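Xyloglucan-specific endo-beta-1,4-glucanase (Uncultured bacterium, PDB 4W88) hydrolyses internal beta-1,4-glucosidic bonds of the xyloglucan backbone, acting as a family 5 glycoside hydrolase on plant cell wall polysaccharide. Local coordinates at residues N20-T25 against L81-E86; Y259-G264 against D297-F302. The protein carries 1 engineered substitution. One frame throughout, in Å; residues are numbered along the deposited sequence.

Contact 1 of 2, residues N20-T25 against L81-E86; sequences NTLDAT and LARVKE
L22 meets R83 and V84 through its two methyl branches, and this apolar touch is the whole of the crossing contact, 108 Å² counting both sides. L22 CD1 lies 4.3 Å from V84 CA and near V84 CG2. L22 CD2 approaches the aliphatic R83 CG at 4.5 Å; the spacings mark a loose van der Waals fit. With CD1 continuing the chain almost fully extended (chi2 178°), the leucine reaches the helix across a 7.6 Å gap between L22 CA and V84 CA.

No polar bond joins the two segments; the polar groups are held within each segment or by residues around it. A type I beta turn from T21 to A24 closes with A24 N to T21 O at 3.0 Å, and the D23 carboxylate folds back to accept two backbone amides: T21 N reaches D23 OD1 at 2.7 Å from above the carboxylate plane, N20 N reaches OD2 on its syn side. R83 turns its NH1 to E86 OE1 in a 2.9 Å salt bridge, and its guanidinium also binds E34 and the carbonyl of T42.

In the TIM barrel, the loop after strand 15-18 thus rests on helix 78-92, where W80 and V87 also touch L22, while D23 packs on W304 of strand 300-305.

Contact 2 of 2, residues Y259-G264 against D297-F302; sequences YLIDKG and DGVKCF
I261 lays its two branches over D297 and V299, joining the end of helix 246-261 to the turn that leads into strand 300-305 of the TIM barrel. I261 CD1, at the tip of the longer branch, touches V299 CG2 at 3.8 Å. The shorter branch, I261 CG2, rests on the root of the aspartate, 4.0 Å from D297 CB. Since CG1 sits beside the backbone N (chi1 -65°) and CG2 beside the carbonyl carbon, one isoleucine addresses both partners, and the pairs account for nearly all of the 122 Å² buried.

Each segment carries the glycine that ends a Schellman motif, identified by its bonds and by the positive phi of that glycine. G264 ends helix 246-261, with I265 N bonded to L260 O and G264 N to I261 O at 2.9 Å, and G298 ends helix 280-295 in the same way. The contact therefore brings two helix ends together.

Y253 of helix 246-261 also touches I261 and V299, and its OH binds D297 OD2. A shared lysine would probably ease the repulsion between the two aspartates: K257 NZ forms salt bridges with both D297 OD1 and D262 OD1, which lie 4.9 Å apart.

Followed from the N terminus, the chain leaves strand 15-18, makes the turn within 20-25, passes through helix 44-53 and strand 57-60, and closes contact 1 on helix 78-92, after 55 intervening residues. Contact 2 opens only much later, at the end of helix 246-261, and closes at 297-302 after strand 267-272 and helix 280-295. The two therefore stand in series, neither nested nor crossed, with centres about 29 Å apart on opposite sides of the chain's centre. The first ties a loop following strand 15-18 to a helix, the second a helix end to the approach of strand 300-305; those strands are the first and last of the eight in barrel order.

Contact 1 of 2, residues N20-T25 against L81-E86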
ATOM      1  N   ASN A  20      -1.630  -0.756  10.930  1.00 16.04           N
ATOM      2  CA  ASN A  20      -2.098  -0.208  12.220  1.00 16.06           C
ATOM      3  C   ASN A  20      -0.926   0.063  13.184  1.00 15.84           C
ATOM      4  O   ASN A  20      -1.025  -0.241  14.395  1.00 18.25           O
ATOM      5  CB  ASN A  20      -3.175  -1.107  12.875  1.00 17.39           C
ATOM      6  CG  ASN A  20      -4.559  -0.893  12.286  1.00 16.55           C
ATOM      7  OD1 ASN A  20      -4.732  -0.373  11.142  1.00 18.05           O
ATOM      8  ND2 ASN A  20      -5.552  -1.344  12.990  1.00 20.00           N
ATOM      9  N   THR A  21       0.184   0.513  12.572  1.00 15.73           N
ATOM     10  CA  THR A  21       1.494   0.664  13.287  1.00 14.27           C
ATOM     11  C   THR A  21       1.985   2.095  13.073  1.00 16.76           C
ATOM     12  O   THR A  21       1.431   2.988  13.729  1.00 16.71           O
ATOM     13  CB  THR A  21       2.415  -0.486  12.900  1.00 16.24           C
ATOM     14  OG1 THR A  21       1.730  -1.744  13.071  1.00 16.32           O
ATOM     15  CG2 THR A  21       3.675  -0.502  13.645  1.00 16.84           C
ATOM     16  N   LEU A  22       2.911   2.348  12.137  1.00 15.22           N
ATOM     17  CA  LEU A  22       3.354   3.714  11.909  1.00 14.69           C
ATOM     18  C   LEU A  22       2.263   4.589  11.245  1.00 14.18           C
ATOM     19  O   LEU A  22       2.374   5.821  11.209  1.00 15.99           O
ATOM     20  CB  LEU A  22       4.636   3.730  11.133  1.00 13.78           C
ATOM     21  CG  LEU A  22       5.795   2.996  11.825  1.00 16.46           C
ATOM     22  CD1 LEU A  22       6.979   3.064  10.895  1.00 16.72           C
ATOM     23  CD2 LEU A  22       6.180   3.647  13.135  1.00 19.02           C
ATOM     24  N   ASP A  23       1.227   3.939  10.731  1.00 14.90           N
ATOM     25  CA  ASP A  23       0.060   4.567  10.147  1.00 14.95           C
ATOM     26  C   ASP A  23      -0.965   4.974  11.169  1.00 13.87           C
ATOM     27  O   ASP A  23      -1.875   5.747  10.845  1.00 16.42           O
ATOM     28  CB  ASP A  23      -0.633   3.663   9.100  1.00 17.03           C
ATOM     29  CG  ASP A  23      -0.779   2.201   9.553  1.00 18.51           C
ATOM     30  OD1 ASP A  23       0.193   1.577  10.090  1.00 16.41           O
ATOM     31  OD2 ASP A  23      -1.893   1.637   9.306  1.00 16.98           O
ATOM     32  N   ALA A  24      -0.836   4.455  12.379  1.00 15.95           N
ATOM     33  CA  ALA A  24      -1.743   4.842  13.441  1.00 17.29           C
ATOM     34  C   ALA A  24      -1.627   6.333  13.785  1.00 15.78           C
ATOM     35  O   ALA A  24      -0.555   6.897  13.766  1.00 18.15           O
ATOM     36  CB  ALA A  24      -1.506   3.986  14.676  1.00 16.17           C
ATOM     37  N   THR A  25      -2.731   6.932  14.200  1.00 18.60           N
ATOM     38  CA  THR A  25      -2.846   8.415  14.287  1.00 18.96           C
ATOM     39  C   THR A  25      -3.045   8.924  15.703  1.00 17.16           C
ATOM     40  O   THR A  25      -3.222  10.128  15.911  1.00 19.12           O
ATOM     41  CB  THR A  25      -4.019   8.882  13.445  1.00 16.03           C
ATOM     42  OG1 THR A  25      -5.244   8.369  13.983  1.00 18.77           O
ATOM     43  CG2 THR A  25      -3.809   8.524  11.958  1.00 21.08           C
ATOM     44  N   LEU A  81      11.011  10.849  12.057  1.00 17.29           N
ATOM     45  CA  LEU A  81      11.789  10.421  10.929  1.00 16.40           C
ATOM     46  C   LEU A  81      12.837   9.336  11.289  1.00 15.70           C
ATOM     47  O   LEU A  81      12.983   8.349  10.526  1.00 16.92           O
ATOM     48  CB  LEU A  81      12.504  11.624  10.318  1.00 18.55           C
ATOM     49  CG  LEU A  81      13.318  11.341   9.050  1.00 20.06           C
ATOM     50  CD1 LEU A  81      12.472  10.785   7.965  1.00 21.45           C
ATOM     51  CD2 LEU A  81      13.899  12.642   8.534  1.00 25.14           C
ATOM     52  N   ALA A  82      13.510   9.479  12.424  1.00 17.16           N
ATOM     53  CA  ALA A  82      14.445   8.470  12.918  1.00 16.97           C
ATOM     54  C   ALA A  82      13.797   7.114  13.132  1.00 15.60           C
ATOM     55  O   ALA A  82      14.349   6.091  12.737  1.00 19.90           O
ATOM     56  CB  ALA A  82      15.186   8.934  14.126  1.00 20.03           C
ATOM     57  N   ARG A  83      12.587   7.112  13.681  1.00 17.25           N
ATOM     58  CA  ARG A  83      11.890   5.854  13.914  1.00 16.53           C
ATOM     59  C   ARG A  83      11.454   5.174  12.653  1.00 16.32           C
ATOM     60  O   ARG A  83      11.627   3.981  12.511  1.00 17.85           O
ATOM     61  CB  ARG A  83      10.715   6.059  14.871  1.00 17.34           C
ATOM     62  CG  ARG A  83       9.968   4.796  15.191  1.00 17.35           C
ATOM     63  CD  ARG A  83      10.885   3.701  15.750  1.00 17.95           C
ATOM     64  NE  ARG A  83      10.105   2.509  15.963  1.00 18.54           N
ATOM     65  CZ  ARG A  83      10.615   1.273  16.017  1.00 18.05           C
ATOM     66  NH1 ARG A  83      11.913   1.065  15.942  1.00 19.86           N
ATOM     67  NH2 ARG A  83       9.816   0.241  16.083  1.00 17.02           N
ATOM     68  N   VAL A  84      10.922   5.952  11.727  1.00 14.98           N
ATOM     69  CA  VAL A  84      10.579   5.435  10.394  1.00 16.46           C
ATOM     70  C   VAL A  84      11.785   4.789   9.746  1.00 15.65           C
ATOM     71  O   VAL A  84      11.702   3.650   9.273  1.00 15.74           O
ATOM     72  CB  VAL A  84      10.040   6.536   9.512  1.00 16.19           C
ATOM     73  CG1 VAL A  84       9.784   6.030   8.120  1.00 16.41           C
ATOM     74  CG2 VAL A  84       8.687   7.042  10.095  1.00 19.55           C
ATOM     75  N   LYS A  85      12.942   5.482   9.816  1.00 15.56           N
ATOM     76  CA  LYS A  85      14.173   4.928   9.256  1.00 15.80           C
ATOM     77  C   LYS A  85      14.596   3.604   9.974  1.00 15.50           C
ATOM     78  O   LYS A  85      15.058   2.664   9.326  1.00 18.20           O
ATOM     79  CB  LYS A  85      15.252   5.973   9.369  1.00 20.63           C
ATOM     80  CG  LYS A  85      16.597   5.538   8.904  1.00 24.89           C
ATOM     81  CD  LYS A  85      17.631   6.713   8.761  1.00 31.15           C
ATOM     82  CE  LYS A  85      17.331   7.459   7.485  1.00 37.27           C
ATOM     83  NZ  LYS A  85      18.514   8.364   7.110  1.00 43.48           N
ATOM     84  N   GLU A  86      14.426   3.512  11.299  1.00 17.35           N
ATOM     85  CA  GLU A  86      14.735   2.286  12.049  1.00 16.97           C
ATOM     86  C   GLU A  86      13.918   1.099  11.543  1.00 17.88           C
ATOM     87  O   GLU A  86      14.420   0.025  11.453  1.00 17.83           O
ATOM     88  CB  GLU A  86      14.441   2.401  13.518  1.00 25.01           C
ATOM     89  CG  GLU A  86      15.361   3.188  14.319  1.00 33.38           C
ATOM     90  CD  GLU A  86      15.190   2.814  15.766  1.00 45.78           C
ATOM     91  OE1 GLU A  86      14.141   2.839  16.304  1.00 21.70           O
ATOM     92  OE2 GLU A  86      16.159   2.465  16.392  1.00 51.13           O
TER

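Contact 2 of 2, residues Y259-G264 against D297-F302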
ATOM      1  N   TYR A 259      -6.006  -1.407 -19.364  1.00 32.29           N
ATOM      2  CA  TYR A 259      -5.485  -0.035 -19.247  1.00 29.51           C
ATOM      3  C   TYR A 259      -4.040   0.075 -18.793  1.00 33.76           C
ATOM      4  O   TYR A 259      -3.431   1.112 -18.990  1.00 31.66           O
ATOM      5  CB  TYR A 259      -6.380   0.750 -18.303  1.00 26.82           C
ATOM      6  CG  TYR A 259      -7.719   1.115 -18.896  1.00 33.00           C
ATOM      7  CD1 TYR A 259      -7.854   2.278 -19.645  1.00 34.27           C
ATOM      8  CD2 TYR A 259      -8.835   0.308 -18.737  1.00 32.37           C
ATOM      9  CE1 TYR A 259      -9.062   2.619 -20.209  1.00 42.78           C
ATOM     10  CE2 TYR A 259     -10.052   0.650 -19.330  1.00 41.67           C
ATOM     11  CZ  TYR A 259     -10.135   1.811 -20.048  1.00 42.06           C
ATOM     12  OH  TYR A 259     -11.274   2.225 -20.641  1.00 45.28           O
ATOM     13  N   LEU A 260      -3.501  -0.996 -18.194  1.00 25.36           N
ATOM     14  CA  LEU A 260      -2.171  -0.949 -17.588  1.00 23.53           C
ATOM     15  C   LEU A 260      -1.283  -2.092 -18.082  1.00 27.39           C
ATOM     16  O   LEU A 260      -0.299  -1.863 -18.777  1.00 30.39           O
ATOM     17  CB  LEU A 260      -2.280  -0.889 -16.018  1.00 26.55           C
ATOM     18  CG  LEU A 260      -2.946   0.364 -15.457  1.00 26.62           C
ATOM     19  CD1 LEU A 260      -3.238   0.262 -13.946  1.00 30.64           C
ATOM     20  CD2 LEU A 260      -2.116   1.576 -15.707  1.00 33.81           C
ATOM     21  N   ILE A 261      -1.636  -3.325 -17.756  1.00 26.70           N
ATOM     22  CA  ILE A 261      -0.693  -4.428 -17.967  1.00 29.69           C
ATOM     23  C   ILE A 261      -0.438  -4.568 -19.448  1.00 28.09           C
ATOM     24  O   ILE A 261       0.718  -4.758 -19.877  1.00 32.64           O
ATOM     25  CB  ILE A 261      -1.226  -5.745 -17.388  1.00 29.61           C
ATOM     26  CG1 ILE A 261      -1.349  -5.639 -15.865  1.00 30.32           C
ATOM     27  CG2 ILE A 261      -0.361  -6.927 -17.805  1.00 32.86           C
ATOM     28  CD1 ILE A 261      -2.188  -6.726 -15.242  1.00 35.00           C
ATOM     29  N   ASP A 262      -1.495  -4.522 -20.251  1.00 31.10           N
ATOM     30  CA  ASP A 262      -1.317  -4.758 -21.716  1.00 35.74           C
ATOM     31  C   ASP A 262      -0.758  -3.543 -22.490  1.00 37.59           C
ATOM     32  O   ASP A 262      -0.448  -3.608 -23.643  1.00123.39           O
ATOM     33  CB  ASP A 262      -2.598  -5.254 -22.329  1.00 35.86           C
ATOM     34  CG  ASP A 262      -3.006  -6.663 -21.851  1.00 37.91           C
ATOM     35  OD1 ASP A 262      -2.201  -7.451 -21.239  1.00 42.72           O
ATOM     36  OD2 ASP A 262      -4.173  -6.986 -22.100  1.00 54.56           O
ATOM     37  N   LYS A 263      -0.621  -2.447 -21.768  1.00 40.05           N
ATOM     38  CA  LYS A 263       0.113  -1.348 -22.255  1.00 35.62           C
ATOM     39  C   LYS A 263       1.526  -1.308 -21.715  1.00 30.09           C
ATOM     40  O   LYS A 263       2.257  -0.334 -21.959  1.00 35.36           O
ATOM     41  CB  LYS A 263      -0.586  -0.050 -21.863  1.00 29.00           C
ATOM     42  CG  LYS A 263      -1.993   0.166 -22.405  1.00 35.22           C
ATOM     43  CD  LYS A 263      -2.299   1.640 -22.106  1.00 45.07           C
ATOM     44  CE  LYS A 263      -3.693   2.081 -22.470  1.00 53.07           C
ATOM     45  NZ  LYS A 263      -3.939   1.903 -23.924  1.00 77.00           N
ATOM     46  N   GLY A 264       1.949  -2.338 -21.013  1.00 30.19           N
ATOM     47  CA  GLY A 264       3.328  -2.398 -20.496  1.00 30.07           C
ATOM     48  C   GLY A 264       3.655  -1.527 -19.289  1.00 30.67           C
ATOM     49  O   GLY A 264       4.797  -1.186 -19.064  1.00 27.88           O
ATOM     50  N   ASP A 297      -0.005 -12.698 -14.942  1.00 29.78           N
ATOM     51  CA  ASP A 297       0.839 -11.672 -15.543  1.00 30.08           C
ATOM     52  C   ASP A 297       2.000 -11.246 -14.622  1.00 24.39           C
ATOM     53  O   ASP A 297       2.621 -10.199 -14.825  1.00 26.79           O
ATOM     54  CB  ASP A 297      -0.001 -10.460 -15.979  1.00 32.34           C
ATOM     55  CG  ASP A 297      -1.013 -10.827 -17.027  1.00 32.50           C
ATOM     56  OD1 ASP A 297      -0.563 -10.956 -18.197  1.00 39.82           O
ATOM     57  OD2 ASP A 297      -2.214 -11.086 -16.684  1.00 35.55           O
ATOM     58  N   GLY A 298       2.295 -12.063 -13.625  1.00 25.27           N
ATOM     59  CA  GLY A 298       3.365 -11.785 -12.662  1.00 26.13           C
ATOM     60  C   GLY A 298       3.162 -10.511 -11.843  1.00 23.48           C
ATOM     61  O   GLY A 298       4.158  -9.842 -11.424  1.00 24.43           O
ATOM     62  N   VAL A 299       1.897 -10.181 -11.596  1.00 22.95           N
ATOM     63  CA  VAL A 299       1.587  -9.007 -10.761  1.00 20.97           C
ATOM     64  C   VAL A 299       1.701  -9.416  -9.305  1.00 21.03           C
ATOM     65  O   VAL A 299       1.199 -10.477  -8.898  1.00 23.08           O
ATOM     66  CB  VAL A 299       0.176  -8.463 -11.095  1.00 21.72           C
ATOM     67  CG1 VAL A 299      -0.229  -7.326 -10.166  1.00 21.18           C
ATOM     68  CG2 VAL A 299       0.130  -8.016 -12.549  1.00 24.45           C
ATOM     69  N   LYS A 300       2.365  -8.578  -8.527  1.00 20.05           N
ATOM     70  CA  LYS A 300       2.616  -8.842  -7.117  1.00 17.00           C
ATOM     71  C   LYS A 300       1.594  -8.122  -6.228  1.00 19.93           C
ATOM     72  O   LYS A 300       1.049  -7.054  -6.625  1.00 20.14           O
ATOM     73  CB  LYS A 300       4.034  -8.422  -6.759  1.00 20.34           C
ATOM     74  CG  LYS A 300       5.104  -9.006  -7.692  1.00 22.97           C
ATOM     75  CD  LYS A 300       5.128 -10.545  -7.613  1.00 21.93           C
ATOM     76  CE  LYS A 300       6.158 -11.100  -8.576  1.00 24.26           C
ATOM     77  NZ  LYS A 300       6.063 -12.554  -8.453  1.00 33.39           N
ATOM     78  N   CYS A 301       1.355  -8.702  -5.056  1.00 18.34           N
ATOM     79  CA  CYS A 301       0.474  -8.089  -4.095  1.00 17.19           C
ATOM     80  C   CYS A 301       1.121  -8.088  -2.723  1.00 18.23           C
ATOM     81  O   CYS A 301       2.041  -8.886  -2.416  1.00 18.76           O
ATOM     82  CB  CYS A 301      -0.899  -8.813  -4.046  1.00 17.30           C
ATOM     83  SG  CYS A 301      -0.915 -10.498  -3.498  1.00 20.59           S
ATOM     84  N   PHE A 302       0.578  -7.189  -1.894  1.00 15.50           N
ATOM     85  CA  PHE A 302       0.950  -7.041  -0.505  1.00 15.68           C
ATOM     86  C   PHE A 302      -0.283  -7.209   0.373  1.00 15.29           C
ATOM     87  O   PHE A 302      -1.276  -6.481   0.212  1.00 16.90           O
ATOM     88  CB  PHE A 302       1.558  -5.645  -0.255  1.00 14.87           C
ATOM     89  CG  PHE A 302       2.914  -5.404  -0.849  1.00 16.02           C
ATOM     90  CD1 PHE A 302       3.097  -5.349  -2.242  1.00 17.34           C
ATOM     91  CD2 PHE A 302       4.029  -5.241  -0.040  1.00 16.96           C
ATOM     92  CE1 PHE A 302       4.357  -5.142  -2.788  1.00 17.01           C
ATOM     93  CE2 PHE A 302       5.283  -5.040  -0.606  1.00 15.31           C
ATOM     94  CZ  PHE A 302       5.463  -5.024  -1.955  1.00 17.58           C
TER